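Side-chain contacts in Ig domain protein, group 2 domain protein (Shewanella frigidimarina, PDB 6BG8), which binds ice, probably through the C-terminal DUF3494 domain modelled here, holding the bacterium on ice and inhibiting growth of ice crystals: residues Pro6-Gly9 with Glu10-Phe14; Ile117-Gly120 with Asn121-Leu124; Val202-Trp205 with Ser206-Val210. All blocks are in the same frame, centred on the assembly; numbering follows the deposited sequence.

Contact 1 (Pro6-Gly9 with Glu10-Phe14); sequences PELG and EVARF
Leu8 leans over the 3-10 turn, against Val11 and Ala12. Its CG lies 3.9 Å from CG2 of Val11, the two side chains crossing at about a right angle, while its CB sits 4.0 Å from CB of Ala12. In Val11, with CG1 anti to the carbonyl carbon (chi1 -48°), CG2 falls between the backbone N and the carbonyl carbon, which carries this methyl in against Leu8 and to 3.2 Å from Leu8 O. The same oxygen accepts the backbone bond from Val11 N at 3.1 Å, with the donor well above the carbonyl plane. One residue on, Ala12 N gives a weak bond to Gly9 O. Leu8 and Val11 are buried, and both reach strand 219-222, Leu8 at Arg219 and Val11 at Phe221.

The polar side is more open, Glu7 being exposed and Glu10 and Arg13 partly so, and is held by hydrogen bonds and a salt bridge. In one of its two modelled conformers Glu7 takes the N-H of Gly9 on OE2 at 2.9 Å, on the anti side of the carboxylate. The bend of Glu10 at chi2 turns its carboxylate along the chain to Arg13, whose NH1 meets OE2 at 2.9 Å, the oxygen lying in the guanidinium plane. Tyr81 OH binds the other oxygen of Glu10, and Arg13 NE pairs with Asp34. Successive bonds from the N-H of residue i+3 to the O of residue i, the second of them weak, are the signature of a 3-10 turn, here leading into strand 14-18 of the ice-binding beta-solenoid.

Contact 2 (Ile117-Gly120 with Asn121-Leu124); sequences IELG and NLTL
A type II beta turn, Leu119 to Leu122, brings the chain into strand 122-125, and the contact is made by the leucines around it. CB of Leu122 lies 3.6 Å from Leu119 O, and its CD1 reaches back to 3.6 Å from Glu118 O, so this side chain lies against the backbone entering the turn. Its CG stands beside the backbone N, anti to the carbonyl carbon (chi1 -60°), and from there CD1 also approaches CD2 of Leu119 at 4.2 Å.

Leu124, two residues along the strand, points the same way as Leu122 and brings CD1 to 4.0 Å from CD2 of Leu119; these two side chains cross at about a right angle. One methyl of Leu119 thus serves both strand leucines. Strand 122-125 is an edge strand of one face of the beta-solenoid, paired in parallel with strand 142-145, where Leu124 also packs on Leu142 and Leu144.

On the polar side, Glu118 curls over the turn with its chain bent at chi2 (61°), and OE2 accepts the N-H of Gly120 at 2.8 Å, on the anti side of the carboxylate. That oxygen also receives the backbone N-H groups of Gln138 and Thr139 in the following coil, three donors that would probably stabilise its negative charge well, and OE1 is bonded to Thr136 OG1.

Contact 3 (Val202-Trp205 with Ser206-Val210); sequences VFAW and SEVNV
Apolar contact comes from Val202 and Ala204, which face Val208 across the bend between strands 197-204 and 208-210. A single methyl of Val208, CG2, does the touching: it lies 3.6 Å from CB of Ala204 and 3.9 Å from CG1 of Val202. This branch stands beside the backbone N of Val208, anti to the carbonyl carbon, while CG1 is the branch anti to N (chi1 -177°), and the two valine side chains cross obliquely. CB of Ala204 also comes to 3.4 Å from Glu207 O, a close fit of methyl against backbone.

The two strands belong to different faces of the right-handed parallel beta-solenoid. The directions of 202-205 and 206-208 lie 154° apart, so the chain nearly reverses at Trp205-Ser206. Val202 and Val208 thereby meet inside the coil, whereas Phe203, whose CB points away from the second segment, packs outward under helix 84-103.

Polar bonding lies mainly along 206-210 and toward the next coil. Asn209 ND2 donates to Glu207 OE1 at 2.9 Å, nearly straight at 168°; the donor comes from above the carboxylate plane, and the oxygen lies in the plane of the amide. Gln226 NE2 binds the same Glu207 oxygen, and Thr228 OG1 is a further partner of Asn209 ND2, so both side chains are tied to the next coil.

At the corner, Trp205 holds its ring out from the chain. Its ring meets that of Tyr99, and its carbonyl oxygen is bonded to Thr224 OG1.

Contacts 1 and 3 are joined directly: Leu8 CD1 packs at 3.9 Å from Phe203 CZ, although their centres are 16 Å apart. Both also border helix 84-103 and strand 219-222, where Val11 of contact 1 and Phe203 of contact 3 both meet Phe221. Contact 2 stands apart, on the opposite side of the chain's centre from contact 1, with centres 28 Å apart and nearest atoms about 17 Å. Between contacts 2 and 3 the nearest atoms are about 11 Å apart. All three lie away from the probable ice-binding motif, Thr212 to Asn215, although contact 3 ends on Val210, just before it in sequence.

Contact 1 (Pro6-Gly9 with Glu10-Phe14)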
loop_
_atom_site.group_PDB
_atom_site.type_symbol
_atom_site.label_atom_id
_atom_site.label_comp_id
_atom_site.label_asym_id
_atom_site.label_seq_id
_atom_site.Cartn_x
_atom_site.Cartn_y
_atom_site.Cartn_z
ATOM N N PRO A 6 -5.757 -11.377 2.780
ATOM C CA PRO A 6 -4.432 -11.904 3.109
ATOM C C PRO A 6 -4.062 -11.631 4.555
ATOM O O PRO A 6 -4.585 -10.727 5.207
ATOM C CB PRO A 6 -3.499 -11.140 2.159
ATOM C CG PRO A 6 -4.223 -9.831 1.915
ATOM C CD PRO A 6 -5.677 -10.256 1.820
ATOM N N GLU A 7 -3.156 -12.461 5.058
ATOM C CA GLU A 7 -2.505 -12.221 6.335
ATOM C C GLU A 7 -1.295 -11.327 6.094
ATOM O O GLU A 7 -0.413 -11.674 5.300
ATOM C CB GLU A 7 -2.087 -13.543 6.978
ATOM C CG GLU A 7 -1.232 -13.401 8.220
ATOM C CD GLU A 7 -1.960 -12.704 9.346
ATOM O OE1 GLU A 7 -3.144 -13.039 9.584
ATOM O OE2 GLU A 7 -1.350 -11.819 9.984
ATOM N N LEU A 8 -1.253 -10.178 6.769
ATOM C CA LEU A 8 -0.120 -9.271 6.606
ATOM C C LEU A 8 0.994 -9.516 7.611
ATOM O O LEU A 8 2.127 -9.093 7.370
ATOM C CB LEU A 8 -0.574 -7.804 6.709
ATOM C CG LEU A 8 -0.863 -7.131 5.363
ATOM C CD1 LEU A 8 -1.855 -7.950 4.552
ATOM C CD2 LEU A 8 -1.364 -5.688 5.553
ATOM N N GLY A 9 0.710 -10.182 8.721
ATOM C CA GLY A 9 1.769 -10.456 9.671
ATOM C C GLY A 9 2.382 -9.163 10.162
ATOM O O GLY A 9 1.679 -8.198 10.493
ATOM N N GLU A 10 3.715 -9.126 10.167
ATOM C CA GLU A 10 4.421 -7.976 10.717
ATOM C C GLU A 10 4.209 -6.718 9.886
ATOM O O GLU A 10 4.319 -5.606 10.415
ATOM C CB GLU A 10 5.915 -8.282 10.819
ATOM C CG GLU A 10 6.699 -7.236 11.607
ATOM C CD GLU A 10 6.311 -7.232 13.068
ATOM O OE1 GLU A 10 6.100 -8.324 13.631
ATOM O OE2 GLU A 10 6.208 -6.141 13.655
ATOM N N VAL A 11 3.928 -6.855 8.586
ATOM C CA VAL A 11 3.896 -5.653 7.754
ATOM C C VAL A 11 2.588 -4.888 7.873
ATOM O O VAL A 11 2.461 -3.816 7.266
ATOM C CB VAL A 11 4.211 -5.965 6.274
ATOM C CG1 VAL A 11 5.470 -6.838 6.170
ATOM C CG2 VAL A 11 3.024 -6.591 5.557
ATOM N N ALA A 12 1.619 -5.387 8.653
ATOM C CA ALA A 12 0.431 -4.592 8.965
ATOM C C ALA A 12 0.789 -3.262 9.620
ATOM O O ALA A 12 0.029 -2.295 9.513
ATOM C CB ALA A 12 -0.505 -5.379 9.879
ATOM N N ARG A 13 1.943 -3.191 10.289
ATOM C CA ARG A 13 2.343 -1.969 10.980
ATOM C C ARG A 13 2.747 -0.854 10.027
ATOM O O ARG A 13 2.828 0.304 10.451
ATOM C CB ARG A 13 3.525 -2.253 11.908
ATOM C CG ARG A 13 4.786 -2.627 11.150
ATOM C CD ARG A 13 5.851 -3.162 12.086
ATOM N NE ARG A 13 6.240 -2.111 13.016
ATOM C CZ ARG A 13 6.571 -2.301 14.287
ATOM N NH1 ARG A 13 6.585 -3.522 14.803
ATOM N NH2 ARG A 13 6.888 -1.255 15.040
ATOM N N PHE A 14 3.048 -1.166 8.774
ATOM C CA PHE A 14 3.617 -0.170 7.874
ATOM C C PHE A 14 2.528 0.585 7.129
ATOM O O PHE A 14 1.570 -0.018 6.627
ATOM C CB PHE A 14 4.558 -0.818 6.861
ATOM C CG PHE A 14 5.807 -1.374 7.466
ATOM C CD1 PHE A 14 6.870 -0.537 7.806
ATOM C CD2 PHE A 14 5.931 -2.740 7.691
ATOM C CE1 PHE A 14 8.037 -1.061 8.362
ATOM C CE2 PHE A 14 7.085 -3.268 8.249
ATOM C CZ PHE A 14 8.143 -2.429 8.588
#

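Contact 2 (Ile117-Gly120 with Asn121-Leu124)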
loop_
_atom_site.group_PDB
_atom_site.type_symbol
_atom_site.label_atom_id
_atom_site.label_comp_id
_atom_site.label_asym_id
_atom_site.label_seq_id
_atom_site.Cartn_x
_atom_site.Cartn_y
_atom_site.Cartn_z
ATOM N N ILE A 117 -10.615 -3.381 -17.602
ATOM C CA ILE A 117 -9.346 -2.670 -17.775
ATOM C C ILE A 117 -9.478 -1.170 -17.563
ATOM O O ILE A 117 -8.454 -0.479 -17.447
ATOM C CB ILE A 117 -8.711 -2.969 -19.147
ATOM C CG1 ILE A 117 -9.649 -2.581 -20.292
ATOM C CG2 ILE A 117 -8.331 -4.449 -19.215
ATOM C CD1 ILE A 117 -8.994 -2.625 -21.671
ATOM N N GLU A 118 -10.703 -0.646 -17.507
ATOM C CA GLU A 118 -10.965 0.710 -17.045
ATOM C C GLU A 118 -11.971 0.636 -15.904
ATOM O O GLU A 118 -13.051 0.053 -16.062
ATOM C CB GLU A 118 -11.498 1.603 -18.176
ATOM C CG GLU A 118 -12.026 2.972 -17.699
ATOM C CD GLU A 118 -10.960 3.821 -17.017
ATOM O OE1 GLU A 118 -9.844 3.921 -17.564
ATOM O OE2 GLU A 118 -11.235 4.409 -15.943
ATOM N N LEU A 119 -11.616 1.212 -14.756
ATOM C CA LEU A 119 -12.442 1.130 -13.557
ATOM C C LEU A 119 -13.237 2.403 -13.284
ATOM O O LEU A 119 -14.062 2.419 -12.361
ATOM C CB LEU A 119 -11.571 0.784 -12.338
ATOM C CG LEU A 119 -10.957 -0.619 -12.336
ATOM C CD1 LEU A 119 -9.956 -0.799 -11.199
ATOM C CD2 LEU A 119 -12.041 -1.678 -12.255
ATOM N N GLY A 120 -13.038 3.459 -14.069
ATOM C CA GLY A 120 -13.805 4.676 -13.868
ATOM C C GLY A 120 -15.277 4.499 -14.199
ATOM O O GLY A 120 -15.660 3.716 -15.068
ATOM N N ASN A 121 -16.111 5.243 -13.466
ATOM C CA ASN A 121 -17.569 5.283 -13.636
ATOM C C ASN A 121 -18.230 3.940 -13.347
ATOM O O ASN A 121 -19.366 3.696 -13.773
ATOM C CB ASN A 121 -17.961 5.774 -15.036
ATOM C CG ASN A 121 -17.578 7.220 -15.272
ATOM O OD1 ASN A 121 -17.648 8.056 -14.365
ATOM N ND2 ASN A 121 -17.168 7.528 -16.497
ATOM N N LEU A 122 -17.547 3.061 -12.617
ATOM C CA LEU A 122 -18.107 1.786 -12.204
ATOM C C LEU A 122 -18.452 1.810 -10.722
ATOM O O LEU A 122 -17.840 2.538 -9.935
ATOM C CB LEU A 122 -17.135 0.634 -12.464
ATOM C CG LEU A 122 -16.701 0.401 -13.907
ATOM C CD1 LEU A 122 -15.788 -0.816 -13.957
ATOM C CD2 LEU A 122 -17.928 0.208 -14.785
ATOM N N THR A 123 -19.451 1.009 -10.356
ATOM C CA THR A 123 -19.725 0.663 -8.966
ATOM C C THR A 123 -19.572 -0.847 -8.848
ATOM O O THR A 123 -20.304 -1.595 -9.504
ATOM C CB THR A 123 -21.123 1.116 -8.529
ATOM O OG1 THR A 123 -21.220 2.545 -8.632
ATOM C CG2 THR A 123 -21.390 0.698 -7.087
ATOM N N LEU A 124 -18.609 -1.289 -8.051
ATOM C CA LEU A 124 -18.313 -2.710 -7.890
ATOM C C LEU A 124 -18.619 -3.166 -6.472
ATOM O O LEU A 124 -18.394 -2.427 -5.507
ATOM C CB LEU A 124 -16.844 -3.013 -8.213
ATOM C CG LEU A 124 -16.431 -2.800 -9.671
ATOM C CD1 LEU A 124 -14.938 -3.116 -9.870
ATOM C CD2 LEU A 124 -17.309 -3.627 -10.603
#

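Contact 3 (Val202-Trp205 with Ser206-Val210)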
loop_
_atom_site.group_PDB
_atom_site.type_symbol
_atom_site.label_atom_id
_atom_site.label_comp_id
_atom_site.label_asym_id
_atom_site.label_seq_id
_atom_site.Cartn_x
_atom_site.Cartn_y
_atom_site.Cartn_z
ATOM N N VAL A 202 -1.861 -1.367 -1.305
ATOM C CA VAL A 202 -1.230 -1.579 -2.604
ATOM C C VAL A 202 -0.037 -2.514 -2.426
ATOM O O VAL A 202 0.879 -2.216 -1.655
ATOM C CB VAL A 202 -0.797 -0.243 -3.226
ATOM C CG1 VAL A 202 -0.122 -0.464 -4.565
ATOM C CG2 VAL A 202 -1.997 0.681 -3.384
ATOM N N PHE A 203 -0.054 -3.646 -3.128
ATOM C CA PHE A 203 1.073 -4.581 -3.203
ATOM C C PHE A 203 1.572 -4.594 -4.648
ATOM O O PHE A 203 1.128 -5.408 -5.465
ATOM C CB PHE A 203 0.660 -5.983 -2.756
ATOM C CG PHE A 203 0.338 -6.086 -1.295
ATOM C CD1 PHE A 203 -0.877 -5.616 -0.803
ATOM C CD2 PHE A 203 1.237 -6.687 -0.416
ATOM C CE1 PHE A 203 -1.182 -5.726 0.544
ATOM C CE2 PHE A 203 0.941 -6.795 0.930
ATOM C CZ PHE A 203 -0.272 -6.316 1.408
ATOM N N ALA A 204 2.488 -3.679 -4.966
ATOM C CA ALA A 204 3.087 -3.618 -6.294
ATOM C C ALA A 204 4.359 -4.449 -6.309
ATOM O O ALA A 204 5.209 -4.301 -5.426
ATOM C CB ALA A 204 3.406 -2.175 -6.684
ATOM N N TRP A 205 4.486 -5.333 -7.301
ATOM C CA TRP A 205 5.695 -6.146 -7.368
ATOM C C TRP A 205 6.922 -5.277 -7.584
ATOM O O TRP A 205 7.972 -5.509 -6.973
ATOM C CB TRP A 205 5.594 -7.190 -8.482
ATOM C CG TRP A 205 6.849 -7.999 -8.579
ATOM C CD1 TRP A 205 7.839 -7.886 -9.521
ATOM C CD2 TRP A 205 7.269 -9.032 -7.680
ATOM N NE1 TRP A 205 8.839 -8.795 -9.265
ATOM C CE2 TRP A 205 8.516 -9.507 -8.140
ATOM C CE3 TRP A 205 6.711 -9.600 -6.529
ATOM C CZ2 TRP A 205 9.210 -10.534 -7.496
ATOM C CZ3 TRP A 205 7.408 -10.630 -5.888
ATOM C CH2 TRP A 205 8.641 -11.074 -6.372
ATOM N N SER A 206 6.811 -4.267 -8.447
ATOM C CA SER A 206 7.938 -3.388 -8.727
ATOM C C SER A 206 7.917 -2.158 -7.827
ATOM O O SER A 206 8.515 -2.178 -6.750
ATOM C CB SER A 206 7.941 -2.972 -10.200
ATOM O OG SER A 206 6.656 -2.542 -10.599
ATOM N N GLU A 207 7.226 -1.094 -8.240
ATOM C CA GLU A 207 7.264 0.171 -7.516
ATOM C C GLU A 207 5.873 0.787 -7.429
ATOM O O GLU A 207 4.976 0.465 -8.209
ATOM C CB GLU A 207 8.225 1.169 -8.188
ATOM C CG GLU A 207 7.894 1.497 -9.640
ATOM C CD GLU A 207 8.881 2.479 -10.275
ATOM O OE1 GLU A 207 9.256 3.471 -9.613
ATOM O OE2 GLU A 207 9.275 2.259 -11.443
ATOM N N VAL A 208 5.718 1.706 -6.474
ATOM C CA VAL A 208 4.516 2.524 -6.335
ATOM C C VAL A 208 4.921 3.978 -6.519
ATOM O O VAL A 208 5.833 4.462 -5.837
ATOM C CB VAL A 208 3.840 2.328 -4.963
ATOM C CG1 VAL A 208 2.551 3.151 -4.885
ATOM C CG2 VAL A 208 3.569 0.851 -4.687
ATOM N N ASN A 209 4.255 4.673 -7.438
ATOM C CA ASN A 209 4.523 6.088 -7.680
ATOM C C ASN A 209 3.240 6.855 -7.403
ATOM O O ASN A 209 2.277 6.746 -8.166
ATOM C CB ASN A 209 5.004 6.330 -9.112
ATOM C CG ASN A 209 6.168 5.417 -9.516
ATOM O OD1 ASN A 209 6.218 4.930 -10.649
ATOM N ND2 ASN A 209 7.106 5.195 -8.601
ATOM N N VAL A 210 3.225 7.627 -6.317
ATOM C CA VAL A 210 2.075 8.452 -5.956
ATOM C C VAL A 210 2.342 9.863 -6.462
ATOM O O VAL A 210 3.348 10.481 -6.095
ATOM C CB VAL A 210 1.826 8.442 -4.439
ATOM C CG1 VAL A 210 0.453 9.044 -4.124
ATOM C CG2 VAL A 210 1.955 7.015 -3.886
#